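Thermotoga maritima TmcAL (Thermotoga maritima, PDB 5Y0T) belongs to the HIGH nucleotidyl transferase family of the HUP clan and is modelled here with adenosine-5'-rp-alpha-thio-triphosphate. Local coordinates at residues Leu60-Phe74 with Ser329-Thr343. Residues are numbered along the deposited sequence; the frame is centred on the assembly and turned at random.
With EDO (1,2-ethanediol), chain G.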
loop_
_atom_site.group_PDB
_atom_site.type_symbol
_atom_site.label_atom_id
_atom_site.label_comp_id
_atom_site.label_asym_id
_atom_site.label_seq_id
_atom_site.Cartn_x
_atom_site.Cartn_y
_atom_site.Cartn_z
ATOM N N LEU A 60 -27.275 -7.422 18.792
ATOM C CA LEU A 60 -28.515 -8.195 18.785
ATOM C C LEU A 60 -28.779 -8.850 20.134
ATOM O O LEU A 60 -29.905 -8.816 20.646
ATOM C CB LEU A 60 -28.478 -9.271 17.707
ATOM C CG LEU A 60 -28.332 -8.758 16.274
ATOM C CD1 LEU A 60 -28.412 -9.946 15.300
ATOM C CD2 LEU A 60 -29.397 -7.694 15.956
ATOM N N ARG A 61 -27.753 -9.475 20.705
ATOM C CA ARG A 61 -27.932 -10.125 22.002
ATOM C C ARG A 61 -28.277 -9.143 23.105
ATOM O O ARG A 61 -28.931 -9.504 24.095
ATOM C CB ARG A 61 -26.683 -10.918 22.363
ATOM C CG ARG A 61 -26.512 -12.146 21.480
ATOM C CD ARG A 61 -25.383 -13.028 21.943
ATOM N NE ARG A 61 -25.357 -14.278 21.191
ATOM C CZ ARG A 61 -24.565 -15.302 21.480
ATOM N NH1 ARG A 61 -23.729 -15.226 22.510
ATOM N NH2 ARG A 61 -24.615 -16.404 20.745
ATOM N N MET A 62 -27.873 -7.889 22.932
ATOM C CA MET A 62 -28.040 -6.911 23.989
ATOM C C MET A 62 -29.353 -6.155 23.886
ATOM O O MET A 62 -29.645 -5.314 24.738
ATOM C CB MET A 62 -26.864 -5.937 23.995
ATOM C CG MET A 62 -25.526 -6.593 24.317
ATOM S SD MET A 62 -25.406 -7.306 25.976
ATOM C CE MET A 62 -25.867 -9.000 25.702
ATOM N N GLY A 63 -30.182 -6.518 22.908
ATOM C CA GLY A 63 -31.480 -5.870 22.729
ATOM C C GLY A 63 -31.720 -5.037 21.475
ATOM O O GLY A 63 -32.794 -4.465 21.319
ATOM N N VAL A 64 -30.757 -4.989 20.559
ATOM C CA VAL A 64 -31.023 -4.396 19.230
ATOM C C VAL A 64 -31.768 -5.400 18.306
ATOM O O VAL A 64 -31.465 -6.592 18.320
ATOM C CB VAL A 64 -29.715 -3.936 18.539
ATOM C CG1 VAL A 64 -30.020 -3.417 17.150
ATOM C CG2 VAL A 64 -29.031 -2.826 19.362
ATOM N N ASP A 65 -32.783 -4.941 17.563
ATOM C CA ASP A 65 -33.524 -5.832 16.652
ATOM C C ASP A 65 -32.867 -5.963 15.289
ATOM O O ASP A 65 -32.911 -7.030 14.685
ATOM C CB ASP A 65 -34.959 -5.352 16.454
ATOM C CG ASP A 65 -35.732 -5.312 17.764
ATOM O OD1 ASP A 65 -36.295 -4.256 18.099
ATOM O OD2 ASP A 65 -35.752 -6.336 18.464
ATOM N N VAL A 66 -32.348 -4.839 14.791
ATOM C CA VAL A 66 -31.686 -4.766 13.476
ATOM C C VAL A 66 -30.412 -3.921 13.561
ATOM O O VAL A 66 -30.433 -2.823 14.108
ATOM C CB VAL A 66 -32.609 -4.138 12.404
ATOM C CG1 VAL A 66 -31.933 -4.148 11.010
ATOM C CG2 VAL A 66 -33.992 -4.860 12.361
ATOM N N VAL A 67 -29.317 -4.429 13.001
ATOM C CA VAL A 67 -28.057 -3.690 12.962
ATOM C C VAL A 67 -27.724 -3.343 11.514
ATOM O O VAL A 67 -27.733 -4.217 10.653
ATOM C CB VAL A 67 -26.862 -4.481 13.556
ATOM C CG1 VAL A 67 -25.565 -3.658 13.415
ATOM C CG2 VAL A 67 -27.111 -4.826 15.034
ATOM N N LEU A 68 -27.460 -2.061 11.276
ATOM C CA LEU A 68 -27.068 -1.528 9.970
ATOM C C LEU A 68 -25.612 -1.114 10.013
ATOM O O LEU A 68 -25.126 -0.701 11.060
ATOM C CB LEU A 68 -27.922 -0.315 9.601
ATOM C CG LEU A 68 -29.411 -0.442 9.920
ATOM C CD1 LEU A 68 -30.167 0.872 9.628
ATOM C CD2 LEU A 68 -29.992 -1.586 9.132
ATOM N N GLU A 69 -24.900 -1.228 8.894
ATOM C CA GLU A 69 -23.551 -0.670 8.853
ATOM C C GLU A 69 -23.575 0.813 8.475
ATOM O O GLU A 69 -24.221 1.206 7.501
ATOM C CB GLU A 69 -22.650 -1.423 7.863
ATOM C CG GLU A 69 -21.230 -0.869 7.897
ATOM C CD GLU A 69 -20.225 -1.673 7.075
ATOM O OE1 GLU A 69 -20.619 -2.678 6.433
ATOM O OE2 GLU A 69 -19.038 -1.281 7.065
ATOM N N LEU A 70 -22.885 1.630 9.262
ATOM C CA LEU A 70 -22.592 3.012 8.876
ATOM C C LEU A 70 -21.451 2.930 7.865
ATOM O O LEU A 70 -20.374 2.452 8.206
ATOM C CB LEU A 70 -22.197 3.844 10.101
ATOM C CG LEU A 70 -21.726 5.296 9.871
ATOM C CD1 LEU A 70 -22.843 6.106 9.234
ATOM C CD2 LEU A 70 -21.277 5.934 11.170
ATOM N N PRO A 71 -21.688 3.345 6.605
ATOM C CA PRO A 71 -20.618 3.145 5.612
ATOM C C PRO A 71 -19.294 3.774 6.020
ATOM O O PRO A 71 -19.286 4.823 6.677
ATOM C CB PRO A 71 -21.186 3.817 4.348
ATOM C CG PRO A 71 -22.687 3.535 4.481
ATOM C CD PRO A 71 -22.940 3.801 5.978
ATOM N N VAL A 72 -18.198 3.129 5.638
ATOM C CA VAL A 72 -16.842 3.559 6.010
ATOM C C VAL A 72 -16.587 5.042 5.754
ATOM O O VAL A 72 -15.924 5.711 6.542
ATOM C CB VAL A 72 -15.770 2.742 5.244
ATOM C CG1 VAL A 72 -14.364 3.307 5.493
ATOM C CG2 VAL A 72 -15.855 1.261 5.632
ATOM N N VAL A 73 -17.106 5.560 4.647
ATOM C CA VAL A 73 -16.827 6.941 4.298
ATOM C C VAL A 73 -17.355 7.914 5.373
ATOM O O VAL A 73 -16.822 9.012 5.518
ATOM C CB VAL A 73 -17.420 7.290 2.896
ATOM C CG1 VAL A 73 -18.973 7.182 2.897
ATOM C CG2 VAL A 73 -16.931 8.655 2.436
ATOM N N PHE A 74 -18.441 7.545 6.063
ATOM C CA PHE A 74 -18.923 8.291 7.244
ATOM C C PHE A 74 -18.328 7.842 8.571
ATOM O O PHE A 74 -18.022 8.670 9.429
ATOM C CB PHE A 74 -20.448 8.231 7.312
ATOM C CG PHE A 74 -21.097 8.644 6.023
ATOM C CD1 PHE A 74 -21.039 9.964 5.608
ATOM C CD2 PHE A 74 -21.696 7.698 5.193
ATOM C CE1 PHE A 74 -21.607 10.352 4.393
ATOM C CE2 PHE A 74 -22.272 8.075 3.984
ATOM C CZ PHE A 74 -22.219 9.402 3.583
ATOM N N SER A 329 -20.354 12.299 -0.971
ATOM C CA SER A 329 -20.967 11.515 0.101
ATOM C C SER A 329 -21.576 12.435 1.166
ATOM O O SER A 329 -22.614 12.117 1.742
ATOM C CB SER A 329 -19.952 10.572 0.748
ATOM O OG SER A 329 -19.414 9.654 -0.193
ATOM N N ASN A 330 -20.944 13.578 1.418
ATOM C CA ASN A 330 -21.425 14.482 2.468
ATOM C C ASN A 330 -22.543 15.412 1.997
ATOM O O ASN A 330 -23.098 16.184 2.778
ATOM C CB ASN A 330 -20.257 15.300 3.025
ATOM C CG ASN A 330 -19.415 14.495 3.990
ATOM O OD1 ASN A 330 -19.802 13.381 4.373
ATOM N ND2 ASN A 330 -18.268 15.052 4.411
ATOM N N THR A 331 -22.843 15.333 0.709
ATOM C CA THR A 331 -23.929 16.072 0.071
ATOM C C THR A 331 -25.125 15.144 -0.162
ATOM O O THR A 331 -26.232 15.399 0.304
ATOM C CB THR A 331 -23.477 16.694 -1.272
ATOM O OG1 THR A 331 -22.380 17.581 -1.036
ATOM C CG2 THR A 331 -24.610 17.486 -1.912
ATOM N N LYS A 332 -24.907 14.077 -0.913
ATOM C CA LYS A 332 -25.993 13.142 -1.223
ATOM C C LYS A 332 -26.210 12.067 -0.148
ATOM O O LYS A 332 -27.255 11.409 -0.112
ATOM C CB LYS A 332 -25.723 12.458 -2.565
ATOM C CG LYS A 332 -25.515 13.427 -3.739
ATOM C CD LYS A 332 -25.578 12.670 -5.082
ATOM C CE LYS A 332 -25.516 13.623 -6.277
ATOM N NZ LYS A 332 -25.583 12.866 -7.568
ATOM N N GLY A 333 -25.235 11.874 0.728
ATOM C CA GLY A 333 -25.388 10.878 1.776
ATOM C C GLY A 333 -25.091 9.457 1.334
ATOM O O GLY A 333 -24.634 9.215 0.203
ATOM N N PRO A 334 -25.345 8.495 2.224
ATOM C CA PRO A 334 -25.264 7.055 1.934
ATOM C C PRO A 334 -26.262 6.673 0.859
ATOM O O PRO A 334 -27.359 7.242 0.820
ATOM C CB PRO A 334 -25.625 6.398 3.277
ATOM C CG PRO A 334 -26.506 7.431 3.952
ATOM C CD PRO A 334 -25.844 8.753 3.584
ATOM N N GLN A 335 -25.866 5.786 -0.049
ATOM C CA GLN A 335 -26.747 5.389 -1.132
ATOM C C GLN A 335 -27.427 4.038 -0.878
ATOM O O GLN A 335 -28.185 3.563 -1.717
ATOM C CB GLN A 335 -25.965 5.372 -2.455
ATOM C CG GLN A 335 -25.398 6.760 -2.821
ATOM C CD GLN A 335 -26.488 7.818 -2.963
ATOM O OE1 GLN A 335 -27.386 7.675 -3.782
ATOM N NE2 GLN A 335 -26.408 8.890 -2.159
ATOM N N TYR A 336 -27.166 3.411 0.272
ATOM C CA TYR A 336 -27.780 2.105 0.555
ATOM C C TYR A 336 -27.890 1.896 2.058
ATOM O O TYR A 336 -27.187 2.539 2.849
ATOM C CB TYR A 336 -26.955 0.932 -0.061
ATOM C CG TYR A 336 -25.488 1.047 0.306
ATOM C CD1 TYR A 336 -25.002 0.554 1.513
ATOM C CD2 TYR A 336 -24.601 1.720 -0.530
ATOM C CE1 TYR A 336 -23.666 0.712 1.868
ATOM C CE2 TYR A 336 -23.275 1.878 -0.183
ATOM C CZ TYR A 336 -22.803 1.370 0.998
ATOM O OH TYR A 336 -21.468 1.563 1.322
ATOM N N ILE A 337 -28.765 0.986 2.439
ATOM C CA ILE A 337 -28.839 0.533 3.810
ATOM C C ILE A 337 -28.281 -0.884 3.872
ATOM O O ILE A 337 -28.883 -1.806 3.325
ATOM C CB ILE A 337 -30.286 0.549 4.336
ATOM C CG1 ILE A 337 -30.820 1.989 4.359
ATOM C CG2 ILE A 337 -30.320 -0.046 5.739
ATOM C CD1 ILE A 337 -32.355 2.089 4.406
ATOM N N ARG A 338 -27.146 -1.058 4.544
ATOM C CA ARG A 338 -26.525 -2.384 4.655
ATOM C C ARG A 338 -27.000 -3.066 5.940
ATOM O O ARG A 338 -26.801 -2.533 7.016
ATOM C CB ARG A 338 -24.986 -2.278 4.651
ATOM C CG ARG A 338 -24.257 -3.599 5.018
ATOM C CD ARG A 338 -24.148 -4.554 3.819
ATOM N NE ARG A 338 -23.487 -5.815 4.190
ATOM C CZ ARG A 338 -22.167 -5.976 4.221
ATOM N NH1 ARG A 338 -21.367 -4.968 3.876
ATOM N NH2 ARG A 338 -21.646 -7.149 4.565
ATOM N N ILE A 339 -27.609 -4.244 5.825
ATOM C CA ILE A 339 -28.055 -4.996 6.998
ATOM C C ILE A 339 -26.928 -5.905 7.462
ATOM O O ILE A 339 -26.519 -6.782 6.713
ATOM C CB ILE A 339 -29.282 -5.894 6.700
ATOM C CG1 ILE A 339 -30.432 -5.115 6.046
ATOM C CG2 ILE A 339 -29.719 -6.658 7.965
ATOM C CD1 ILE A 339 -30.879 -3.910 6.790
ATOM N N LEU A 340 -26.383 -5.660 8.655
ATOM C CA LEU A 340 -25.384 -6.562 9.227
ATOM C C LEU A 340 -25.993 -7.692 10.046
ATOM O O LEU A 340 -25.357 -8.727 10.239
ATOM C CB LEU A 340 -24.391 -5.787 10.094
ATOM C CG LEU A 340 -23.476 -4.812 9.352
ATOM C CD1 LEU A 340 -22.639 -4.088 10.377
ATOM C CD2 LEU A 340 -22.574 -5.528 8.291
ATOM N N GLY A 341 -27.215 -7.497 10.543
ATOM C CA GLY A 341 -27.863 -8.534 11.316
ATOM C C GLY A 341 -29.241 -8.136 11.814
ATOM O O GLY A 341 -29.577 -6.942 11.873
ATOM N N PHE A 342 -30.052 -9.142 12.133
ATOM C CA PHE A 342 -31.343 -8.892 12.761
ATOM C C PHE A 342 -31.828 -10.126 13.507
ATOM O O PHE A 342 -31.369 -11.247 13.254
ATOM C CB PHE A 342 -32.398 -8.425 11.731
ATOM C CG PHE A 342 -32.573 -9.349 10.533
ATOM C CD1 PHE A 342 -31.718 -9.256 9.441
ATOM C CD2 PHE A 342 -33.621 -10.257 10.478
ATOM C CE1 PHE A 342 -31.893 -10.072 8.331
ATOM C CE2 PHE A 342 -33.806 -11.093 9.369
ATOM C CZ PHE A 342 -32.936 -11.000 8.288
ATOM N N THR A 343 -32.743 -9.920 14.449
ATOM C CA THR A 343 -33.354 -11.046 15.130
ATOM C C THR A 343 -34.657 -11.494 14.479
ATOM O O THR A 343 -35.197 -10.816 13.619
ATOM C CB THR A 343 -33.683 -10.701 16.581
ATOM O OG1 THR A 343 -34.682 -9.674 16.592
ATOM C CG2 THR A 343 -32.432 -10.218 17.315
HETATM C C1 EDO G . -30.110 8.796 -2.529
HETATM O O1 EDO G . -31.199 8.832 -3.471
HETATM C C2 EDO G . -29.829 10.207 -2.006
HETATM O O2 EDO G . -28.864 10.865 -2.862
HETATM O O HOH W 1 -34.905 -8.542 18.987
HETATM O O HOH W 2 -21.574 -2.160 3.974
HETATM O O HOH W 3 -25.995 1.259 5.569
#
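Leu60, in the last turn of helix 52-61, lays its methyl CD1 against the backbone of Phe342, where an antiparallel strand joins the parallel sheet of a HUP-type nucleotide-binding fold. Strand 66-70 pairs in parallel with strand 32-38, and strand 337-343, some 270 residues later in the chain, adds antiparallel to its other edge. After the Schellman turn at Gly63, Asp65 starts the pairing by accepting Thr343 N at its carbonyl O, while its carboxylate OD1 takes the backbone N of Thr33.

Val67 exemplifies the classic beta bulge. Its N donates almost straight to Gly341 O (2.8 Å, 175°), yet its O faces two successive amides, a firm bond from Leu340 N (2.8 Å) and a weak one from Gly341 N. The extra residue shifts the register, and Leu68 then pairs with Ile339. On the face that carries Val66, Leu68 and Ile339, the last two lie side by side, Leu68 CD2 pressed tightly on Ile339 CD1 (3.4 Å); Leu68 also touches Val89 of helix 79-92, and Ile339 touches Leu350 of helix 346-356.

Glu69 emerges on the face it shares with Val67 and Arg338. With CG anti to the backbone N (chi1 -177°) and the chain extended, it carries OE1 to 3.5 Å from Arg338 NH1, well out of the guanidinium plane; the attraction is therefore one of charge, and a water supplies the hydrogen bonds between them. Lys52 forms a second salt bridge with Glu69 OE1, and Asp413 one with Arg338 NH2.

Pro71, N-cap of the next helix, slides past the Tyr336 side chain, whose hydroxyl bonds Asp391. Finally, Phe74 wedges against the end of helix 323-332: Pro334 CD packs on CE2, and the ring edge meets Ser329 O in plane, 3.3 Å from CZ.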